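Two-component system response regulator/GGDEF domain protein (Aeromonas salmonicida, PDB 3LUF) probably makes cyclic di-GMP from two GTP through its GGDEF domain, under the control of two receiver domains, which make up this fragment. Local coordinates at residues D55-D60 / V101-R106; E159-L164 / I185-M190. One frame throughout, in Å; residues are numbered along the deposited sequence.

Interaction 1 of 2, residues D55-D60 / V101-R106; sequences DLTLPD and VMKDSR. With MG (magnesium ion), chain G.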
ATOM      1  N   ASP B  55      -6.022  23.322  17.021  1.00 10.49           N
ATOM      2  CA  ASP B  55      -5.821  22.929  18.417  1.00 11.41           C
ATOM      3  C   ASP B  55      -7.141  22.980  19.233  1.00 11.78           C
ATOM      4  O   ASP B  55      -7.986  23.879  19.032  1.00 11.74           O
ATOM      5  CB  ASP B  55      -4.755  23.846  19.018  1.00 11.70           C
ATOM      6  CG  ASP B  55      -4.431  23.543  20.479  1.00 14.13           C
ATOM      7  OD1 ASP B  55      -4.448  22.376  20.936  1.00 13.31           O
ATOM      8  OD2 ASP B  55      -4.115  24.509  21.165  1.00 12.78           O
ATOM      9  N   LEU B  56      -7.320  21.988  20.120  1.00 12.61           N
ATOM     10  CA  LEU B  56      -8.480  21.977  21.022  1.00 12.54           C
ATOM     11  C   LEU B  56      -8.245  22.818  22.273  1.00 12.86           C
ATOM     12  O   LEU B  56      -9.208  23.186  22.949  1.00 12.59           O
ATOM     13  CB  LEU B  56      -8.903  20.548  21.401  1.00 14.38           C
ATOM     14  CG  LEU B  56      -9.014  19.522  20.264  1.00 13.41           C
ATOM     15  CD1 LEU B  56      -9.292  18.143  20.828  1.00 16.29           C
ATOM     16  CD2 LEU B  56     -10.122  19.930  19.302  1.00 14.57           C
ATOM     17  N   THR B  57      -6.986  23.132  22.587  1.00 12.17           N
ATOM     18  CA  THR B  57      -6.718  23.895  23.793  1.00 12.59           C
ATOM     19  C   THR B  57      -6.299  25.330  23.465  1.00 12.29           C
ATOM     20  O   THR B  57      -5.126  25.689  23.600  1.00 12.82           O
ATOM     21  CB  THR B  57      -5.633  23.215  24.650  1.00 12.64           C
ATOM     22  OG1 THR B  57      -4.405  23.112  23.885  1.00 13.23           O
ATOM     23  CG2 THR B  57      -6.101  21.861  25.092  1.00 12.17           C
ATOM     24  N   LEU B  58      -7.233  26.161  23.017  1.00 11.08           N
ATOM     25  CA  LEU B  58      -6.846  27.516  22.604  1.00 11.21           C
ATOM     26  C   LEU B  58      -7.200  28.504  23.705  1.00 12.23           C
ATOM     27  O   LEU B  58      -8.114  28.243  24.487  1.00 11.85           O
ATOM     28  CB  LEU B  58      -7.541  27.902  21.291  1.00 11.20           C
ATOM     29  CG  LEU B  58      -6.937  27.158  20.084  1.00 10.22           C
ATOM     30  CD1 LEU B  58      -7.902  27.326  18.872  1.00 12.18           C
ATOM     31  CD2 LEU B  58      -5.490  27.598  19.788  1.00  7.94           C
ATOM     32  N   PRO B  59      -6.491  29.645  23.775  1.00 12.28           N
ATOM     33  CA  PRO B  59      -6.772  30.568  24.892  1.00 13.35           C
ATOM     34  C   PRO B  59      -8.208  31.065  24.879  1.00 14.23           C
ATOM     35  O   PRO B  59      -8.811  31.272  25.928  1.00 15.59           O
ATOM     36  CB  PRO B  59      -5.860  31.738  24.610  1.00 13.10           C
ATOM     37  CG  PRO B  59      -4.708  31.192  23.881  1.00 13.71           C
ATOM     38  CD  PRO B  59      -5.271  30.022  23.033  1.00 13.92           C
ATOM     39  N   ASP B  60      -8.739  31.280  23.686  1.00 13.78           N
ATOM     40  CA  ASP B  60     -10.127  31.730  23.513  1.00 14.17           C
ATOM     41  C   ASP B  60     -11.064  30.591  23.027  1.00 13.90           C
ATOM     42  O   ASP B  60     -12.241  30.814  22.625  1.00 14.31           O
ATOM     43  CB  ASP B  60     -10.171  32.971  22.612  1.00 13.22           C
ATOM     44  CG  ASP B  60      -9.489  32.758  21.264  1.00 15.60           C
ATOM     45  OD1 ASP B  60      -8.902  31.668  21.048  1.00 12.72           O
ATOM     46  OD2 ASP B  60      -9.497  33.720  20.444  1.00 13.73           O
ATOM     47  N   VAL B 101      -4.447  14.725  14.015  1.00 13.11           N
ATOM     48  CA  VAL B 101      -2.999  14.583  14.022  1.00 13.11           C
ATOM     49  C   VAL B 101      -2.578  14.528  15.471  1.00 13.16           C
ATOM     50  O   VAL B 101      -2.999  15.363  16.281  1.00 11.62           O
ATOM     51  CB  VAL B 101      -2.309  15.784  13.328  1.00 11.99           C
ATOM     52  CG1 VAL B 101      -0.784  15.724  13.462  1.00 13.93           C
ATOM     53  CG2 VAL B 101      -2.673  15.804  11.853  1.00 14.97           C
HETATM   54  N   MSE B 102      -1.785  13.520  15.824  1.00 13.27           N
HETATM   55  CA  MSE B 102      -1.212  13.502  17.167  1.00 14.44           C
HETATM   56  C   MSE B 102      -0.085  14.515  17.277  1.00 14.13           C
HETATM   57  O   MSE B 102       0.764  14.592  16.366  1.00 14.88           O
HETATM   58  CB  MSE B 102      -0.678  12.099  17.495  1.00 15.03           C
HETATM   59  CG  MSE B 102      -1.727  11.012  17.475  1.00 18.38           C
HETATM   60 SE   MSE B 102      -3.194  11.249  18.770  1.00 26.59          SE
HETATM   61  CE  MSE B 102      -2.265  11.578  20.416  1.00 24.78           C
ATOM     62  N   LYS B 103      -0.061  15.291  18.369  1.00 13.70           N
ATOM     63  CA  LYS B 103       0.996  16.295  18.550  1.00 14.63           C
ATOM     64  C   LYS B 103       1.839  16.067  19.793  1.00 15.79           C
ATOM     65  O   LYS B 103       2.384  17.014  20.356  1.00 16.75           O
ATOM     66  CB  LYS B 103       0.471  17.744  18.471  1.00 14.61           C
ATOM     67  CG  LYS B 103      -0.644  18.040  19.444  1.00 13.88           C
ATOM     68  CD  LYS B 103      -0.902  19.533  19.543  1.00 14.26           C
ATOM     69  CE  LYS B 103      -2.066  19.799  20.517  1.00 14.64           C
ATOM     70  NZ  LYS B 103      -2.012  21.250  20.907  1.00 11.73           N
ATOM     71  N   ASP B 104       1.970  14.797  20.183  1.00 16.17           N
ATOM     72  CA  ASP B 104       2.731  14.452  21.386  1.00 17.88           C
ATOM     73  C   ASP B 104       4.231  14.331  21.129  1.00 17.04           C
ATOM     74  O   ASP B 104       4.991  14.279  22.073  1.00 17.55           O
ATOM     75  CB  ASP B 104       2.177  13.189  22.066  1.00 18.13           C
ATOM     76  CG  ASP B 104       2.259  11.960  21.179  1.00 22.82           C
ATOM     77  OD1 ASP B 104       2.069  12.062  19.957  1.00 20.11           O
ATOM     78  OD2 ASP B 104       2.504  10.866  21.729  1.00 29.70           O
ATOM     79  N   SER B 105       4.643  14.350  19.868  1.00 16.23           N
ATOM     80  CA  SER B 105       6.053  14.319  19.501  1.00 16.99           C
ATOM     81  C   SER B 105       6.269  14.987  18.174  1.00 16.78           C
ATOM     82  O   SER B 105       5.325  15.218  17.400  1.00 17.36           O
ATOM     83  CB  SER B 105       6.593  12.877  19.404  1.00 16.66           C
ATOM     84  OG  SER B 105       5.950  12.216  18.322  1.00 18.10           O
ATOM     85  N   ARG B 106       7.527  15.262  17.878  1.00 15.58           N
ATOM     86  CA  ARG B 106       7.864  15.867  16.607  1.00 15.88           C
ATOM     87  C   ARG B 106       7.532  14.913  15.449  1.00 15.36           C
ATOM     88  O   ARG B 106       6.948  15.323  14.427  1.00 13.70           O
ATOM     89  CB  ARG B 106       9.337  16.288  16.577  1.00 17.37           C
ATOM     90  CG  ARG B 106       9.793  16.804  15.205  1.00 20.47           C
ATOM     91  CD  ARG B 106       8.925  17.964  14.634  1.00 23.59           C
ATOM     92  NE  ARG B 106       9.361  18.291  13.269  1.00 25.85           N
ATOM     93  CZ  ARG B 106       8.949  17.684  12.153  1.00 29.22           C
ATOM     94  NH1 ARG B 106       8.035  16.709  12.180  1.00 27.67           N
ATOM     95  NH2 ARG B 106       9.452  18.069  10.986  1.00 30.34           N
TER
HETATM   96 MG    MG G 301      -3.378  24.724  23.080  1.00 10.95          MG
HETATM   97  O   HOH W   1      -3.360  20.511  23.732  1.00 24.07           O
HETATM   98  O   HOH W   2      -2.616  25.244  24.986  1.00 13.39           O
HETATM   99  O   HOH W   3      -1.739  23.561  22.640  1.00 13.98           O
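The carboxylate of Asp-55 is gripped on both faces at a single oxygen. Over one face the ammonium of Lys-103 reaches OD1, the NZ to OD1 distance of this salt bridge being 2.7 Å; over the opposite face the backbone N of Thr-57 donates to the same OD1 at 3.1 Å, an almost straight bond (172°) that closes an Asx turn. The other oxygen, OD2, binds the magnesium ion at 2.1 Å. Lys-103 arrives on a chain extended beyond CG; the two side chains cross roughly at right angles, and NZ comes to OD1 from above the carboxylate plane, 67° out of it.

Thr-57 holds the magnesium ion twice, through its carbonyl O and its OG1, and a water bonded to OG1 also accepts a weak bond from Lys-103 NZ. Asp-12 and two further waters complete the six ligands, while Glu-11 forms a second salt bridge with Lys-103. This is the acidic pocket of a CheY-like receiver, with Asp-55 the predicted phosphoacceptor. Metal and ammonium divide the two carboxylate oxygens between them, an arrangement that probably offsets the pocket's negative charge and, as in related receivers, would help to stabilise an aspartyl phosphate.

Interaction 2 of 2, residues E159-L164 / I185-M190; sequences EALATL and ISLVRM. Unlike the reference sequence in segment 159-164: Ala-162 (reference Thr). With DMS (dimethyl sulfoxide), chain I.
Leu-161 and Leu-187 meet through their branches, Leu-161 CD2 lying 3.9 Å from Leu-187 CD1 as the two side chains run alongside each other, pointing opposite ways. The other methyl of Leu-187, CD2, rests 4.1 Å from Ala-160 CB, so the leucine spans two successive residues of the facing helix. On the other branch of Leu-161, the terminal CE of the selenomethionine Met-190 comes within 3.7 Å of CD1. That side chain lies roughly perpendicular to Leu-161, and its bend at chi3 (62°) turns the methyl toward the leucine. No hydrogen bond joins the segments: the contact is wholly apolar, buried around Ala-160 and Leu-187 and exposed at Met-190.

Behind this first shell, Ala-160 also rests on Leu-128 and Val-130 of strand 126-130 and on Ala-154 of strand 150-154, which places helix 157-166 against the sheet. As a local feature of helix 184-194, Ser-186 OG donates to the O of a dimethyl sulfoxide molecule, 2.7 Å away, which probably comes from the crystallisation liquor.

The segment axes approach to 11.6 Å and run at 30° to each other, a spacing closed by Leu-161, Leu-187 and Met-190, with Ala-160 CB meeting one methyl of Leu-187. Neighbouring, nearly parallel helices on one face of a parallel sheet of strand order 2-1-3-4-5 are characteristic of the CheY-like receiver fold, here the second receiver domain.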
ATOM      1  N   GLU B 159     -22.214   0.640 -15.501  1.00 16.49           N
ATOM      2  CA  GLU B 159     -22.149   2.065 -15.221  1.00 16.09           C
ATOM      3  C   GLU B 159     -20.705   2.564 -15.056  1.00 14.73           C
ATOM      4  O   GLU B 159     -20.392   3.644 -15.528  1.00 14.22           O
ATOM      5  CB  GLU B 159     -22.981   2.430 -13.982  1.00 16.81           C
ATOM      6  CG  GLU B 159     -22.929   3.914 -13.653  1.00 21.02           C
ATOM      7  CD  GLU B 159     -23.969   4.352 -12.630  1.00 25.38           C
ATOM      8  OE1 GLU B 159     -24.277   3.576 -11.689  1.00 25.27           O
ATOM      9  OE2 GLU B 159     -24.467   5.493 -12.787  1.00 27.63           O
ATOM     10  N   ALA B 160     -19.851   1.773 -14.403  1.00 13.06           N
ATOM     11  CA  ALA B 160     -18.432   2.129 -14.206  1.00 12.36           C
ATOM     12  C   ALA B 160     -17.775   2.393 -15.539  1.00 11.66           C
ATOM     13  O   ALA B 160     -17.089   3.372 -15.698  1.00 13.18           O
ATOM     14  CB  ALA B 160     -17.682   1.025 -13.418  1.00 12.45           C
ATOM     15  N   LEU B 161     -17.978   1.497 -16.508  1.00 11.80           N
ATOM     16  CA  LEU B 161     -17.377   1.661 -17.823  1.00 11.41           C
ATOM     17  C   LEU B 161     -17.864   2.919 -18.502  1.00 11.93           C
ATOM     18  O   LEU B 161     -17.067   3.658 -19.056  1.00 13.95           O
ATOM     19  CB  LEU B 161     -17.669   0.454 -18.704  1.00 10.08           C
ATOM     20  CG  LEU B 161     -17.038  -0.862 -18.227  1.00  9.36           C
ATOM     21  CD1 LEU B 161     -17.804  -2.083 -18.710  1.00 11.12           C
ATOM     22  CD2 LEU B 161     -15.489  -0.990 -18.580  1.00  9.48           C
ATOM     23  N   ALA B 162     -19.177   3.162 -18.421  1.00 12.71           N
ATOM     24  CA  ALA B 162     -19.781   4.355 -19.020  1.00 14.01           C
ATOM     25  C   ALA B 162     -19.202   5.631 -18.429  1.00 13.97           C
ATOM     26  O   ALA B 162     -18.883   6.567 -19.148  1.00 13.66           O
ATOM     27  CB  ALA B 162     -21.323   4.310 -18.826  1.00 14.94           C
ATOM     28  N   THR B 163     -19.056   5.629 -17.106  1.00 14.97           N
ATOM     29  CA  THR B 163     -18.487   6.747 -16.356  1.00 15.18           C
ATOM     30  C   THR B 163     -17.043   7.028 -16.759  1.00 14.66           C
ATOM     31  O   THR B 163     -16.661   8.167 -16.996  1.00 14.58           O
ATOM     32  CB  THR B 163     -18.690   6.527 -14.835  1.00 14.86           C
ATOM     33  OG1 THR B 163     -20.086   6.563 -14.583  1.00 19.36           O
ATOM     34  CG2 THR B 163     -18.041   7.635 -14.003  1.00 16.45           C
ATOM     35  N   LEU B 164     -16.242   5.970 -16.870  1.00 15.22           N
ATOM     36  CA  LEU B 164     -14.850   6.100 -17.311  1.00 15.51           C
ATOM     37  C   LEU B 164     -14.741   6.677 -18.717  1.00 16.96           C
ATOM     38  O   LEU B 164     -13.854   7.514 -18.999  1.00 16.25           O
ATOM     39  CB  LEU B 164     -14.124   4.760 -17.212  1.00 14.71           C
ATOM     40  CG  LEU B 164     -13.844   4.322 -15.763  1.00 15.37           C
ATOM     41  CD1 LEU B 164     -13.452   2.800 -15.668  1.00 17.43           C
ATOM     42  CD2 LEU B 164     -12.761   5.169 -15.073  1.00 18.66           C
ATOM     43  N   ILE B 185     -13.682  -8.724 -10.463  1.00 13.99           N
ATOM     44  CA  ILE B 185     -12.469  -9.201 -11.111  1.00 14.83           C
ATOM     45  C   ILE B 185     -12.638  -9.148 -12.630  1.00 15.22           C
ATOM     46  O   ILE B 185     -11.694  -8.773 -13.348  1.00 13.65           O
ATOM     47  CB  ILE B 185     -12.048 -10.603 -10.597  1.00 16.14           C
ATOM     48  CG1 ILE B 185     -11.575 -10.493  -9.159  1.00 20.88           C
ATOM     49  CG2 ILE B 185     -10.891 -11.141 -11.408  1.00 16.27           C
ATOM     50  CD1 ILE B 185     -11.669 -11.771  -8.375  1.00 27.03           C
ATOM     51  N   SER B 186     -13.837  -9.470 -13.105  1.00 14.46           N
ATOM     52  CA  SER B 186     -14.167  -9.317 -14.513  1.00 14.50           C
ATOM     53  C   SER B 186     -14.046  -7.876 -14.990  1.00 13.15           C
ATOM     54  O   SER B 186     -13.545  -7.619 -16.073  1.00 12.00           O
ATOM     55  CB  SER B 186     -15.586  -9.801 -14.788  1.00 14.92           C
ATOM     56  OG  SER B 186     -15.634 -11.186 -14.657  1.00 18.01           O
ATOM     57  N   LEU B 187     -14.505  -6.939 -14.170  1.00 11.61           N
ATOM     58  CA  LEU B 187     -14.357  -5.535 -14.515  1.00 11.52           C
ATOM     59  C   LEU B 187     -12.869  -5.187 -14.574  1.00 11.49           C
ATOM     60  O   LEU B 187     -12.417  -4.488 -15.470  1.00 11.20           O
ATOM     61  CB  LEU B 187     -15.085  -4.618 -13.516  1.00 11.13           C
ATOM     62  CG  LEU B 187     -14.898  -3.109 -13.696  1.00 10.89           C
ATOM     63  CD1 LEU B 187     -15.392  -2.598 -15.065  1.00 11.47           C
ATOM     64  CD2 LEU B 187     -15.655  -2.412 -12.553  1.00 12.74           C
ATOM     65  N   VAL B 188     -12.111  -5.640 -13.590  1.00  9.60           N
ATOM     66  CA  VAL B 188     -10.671  -5.347 -13.630  1.00 10.71           C
ATOM     67  C   VAL B 188     -10.010  -5.922 -14.910  1.00 11.09           C
ATOM     68  O   VAL B 188      -9.219  -5.252 -15.562  1.00 11.83           O
ATOM     69  CB  VAL B 188     -10.000  -5.855 -12.350  1.00 11.19           C
ATOM     70  CG1 VAL B 188      -8.526  -5.757 -12.465  1.00 10.48           C
ATOM     71  CG2 VAL B 188     -10.505  -5.003 -11.171  1.00 13.45           C
ATOM     72  N   ARG B 189     -10.345  -7.155 -15.266  1.00 11.55           N
ATOM     73  CA  ARG B 189      -9.830  -7.724 -16.526  1.00 12.39           C
ATOM     74  C   ARG B 189     -10.161  -6.834 -17.746  1.00 12.00           C
ATOM     75  O   ARG B 189      -9.275  -6.593 -18.571  1.00 12.08           O
ATOM     76  CB  ARG B 189     -10.337  -9.162 -16.748  1.00 12.71           C
ATOM     77  CG  ARG B 189      -9.871 -10.178 -15.701  1.00 16.51           C
ATOM     78  CD  ARG B 189      -9.995 -11.663 -16.217  1.00 26.54           C
ATOM     79  NE  ARG B 189     -11.337 -11.938 -16.733  1.00 31.00           N
ATOM     80  CZ  ARG B 189     -12.395 -12.235 -15.978  1.00 34.30           C
ATOM     81  NH1 ARG B 189     -12.285 -12.328 -14.641  1.00 33.80           N
ATOM     82  NH2 ARG B 189     -13.573 -12.434 -16.563  1.00 35.21           N
HETATM   83  N   MSE B 190     -11.402  -6.333 -17.854  1.00 12.16           N
HETATM   84  CA  MSE B 190     -11.776  -5.464 -18.954  1.00 10.80           C
HETATM   85  C   MSE B 190     -10.933  -4.188 -18.973  1.00 10.88           C
HETATM   86  O   MSE B 190     -10.456  -3.733 -20.029  1.00 11.68           O
HETATM   87  CB  MSE B 190     -13.273  -5.123 -18.876  1.00 11.38           C
HETATM   88  CG  MSE B 190     -14.118  -6.324 -19.231  1.00 12.57           C
HETATM   89 SE   MSE B 190     -15.982  -5.757 -19.328  1.00 16.07          SE
HETATM   90  CE  MSE B 190     -15.862  -4.515 -20.751  1.00 16.41           C
TER
HETATM   91  S   DMS I 259     -19.101 -12.945 -13.821  1.00 53.49           S
HETATM   92  O   DMS I 259     -18.119 -11.442 -13.738  1.00 52.95           O
HETATM   93  C1  DMS I 259     -18.061 -14.415 -13.549  1.00 52.29           C
HETATM   94  C2  DMS I 259     -20.162 -13.053 -12.348  1.00 53.10           C

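How the interactions relate
Interaction 1 and interaction 2 belong to different receiver domains of the same chain, one following the other in sequence and lying on opposite sides of its centre. Their centres are about 44 Å apart and their nearest atoms about 31 Å, so they do not touch. The pair illustrates two needs of one fold: a polar metal pocket at the strand ends, and apolar contacts between helices that flank the sheet. The second domain has its own magnesium site, formed by Asp-132, Asp-176 and Tyr-178; the side chain of Leu-187 in interaction 2 lies about 11 Å from that ion, outside its coordination shell, and about 8 Å from the side chain of Asp-176.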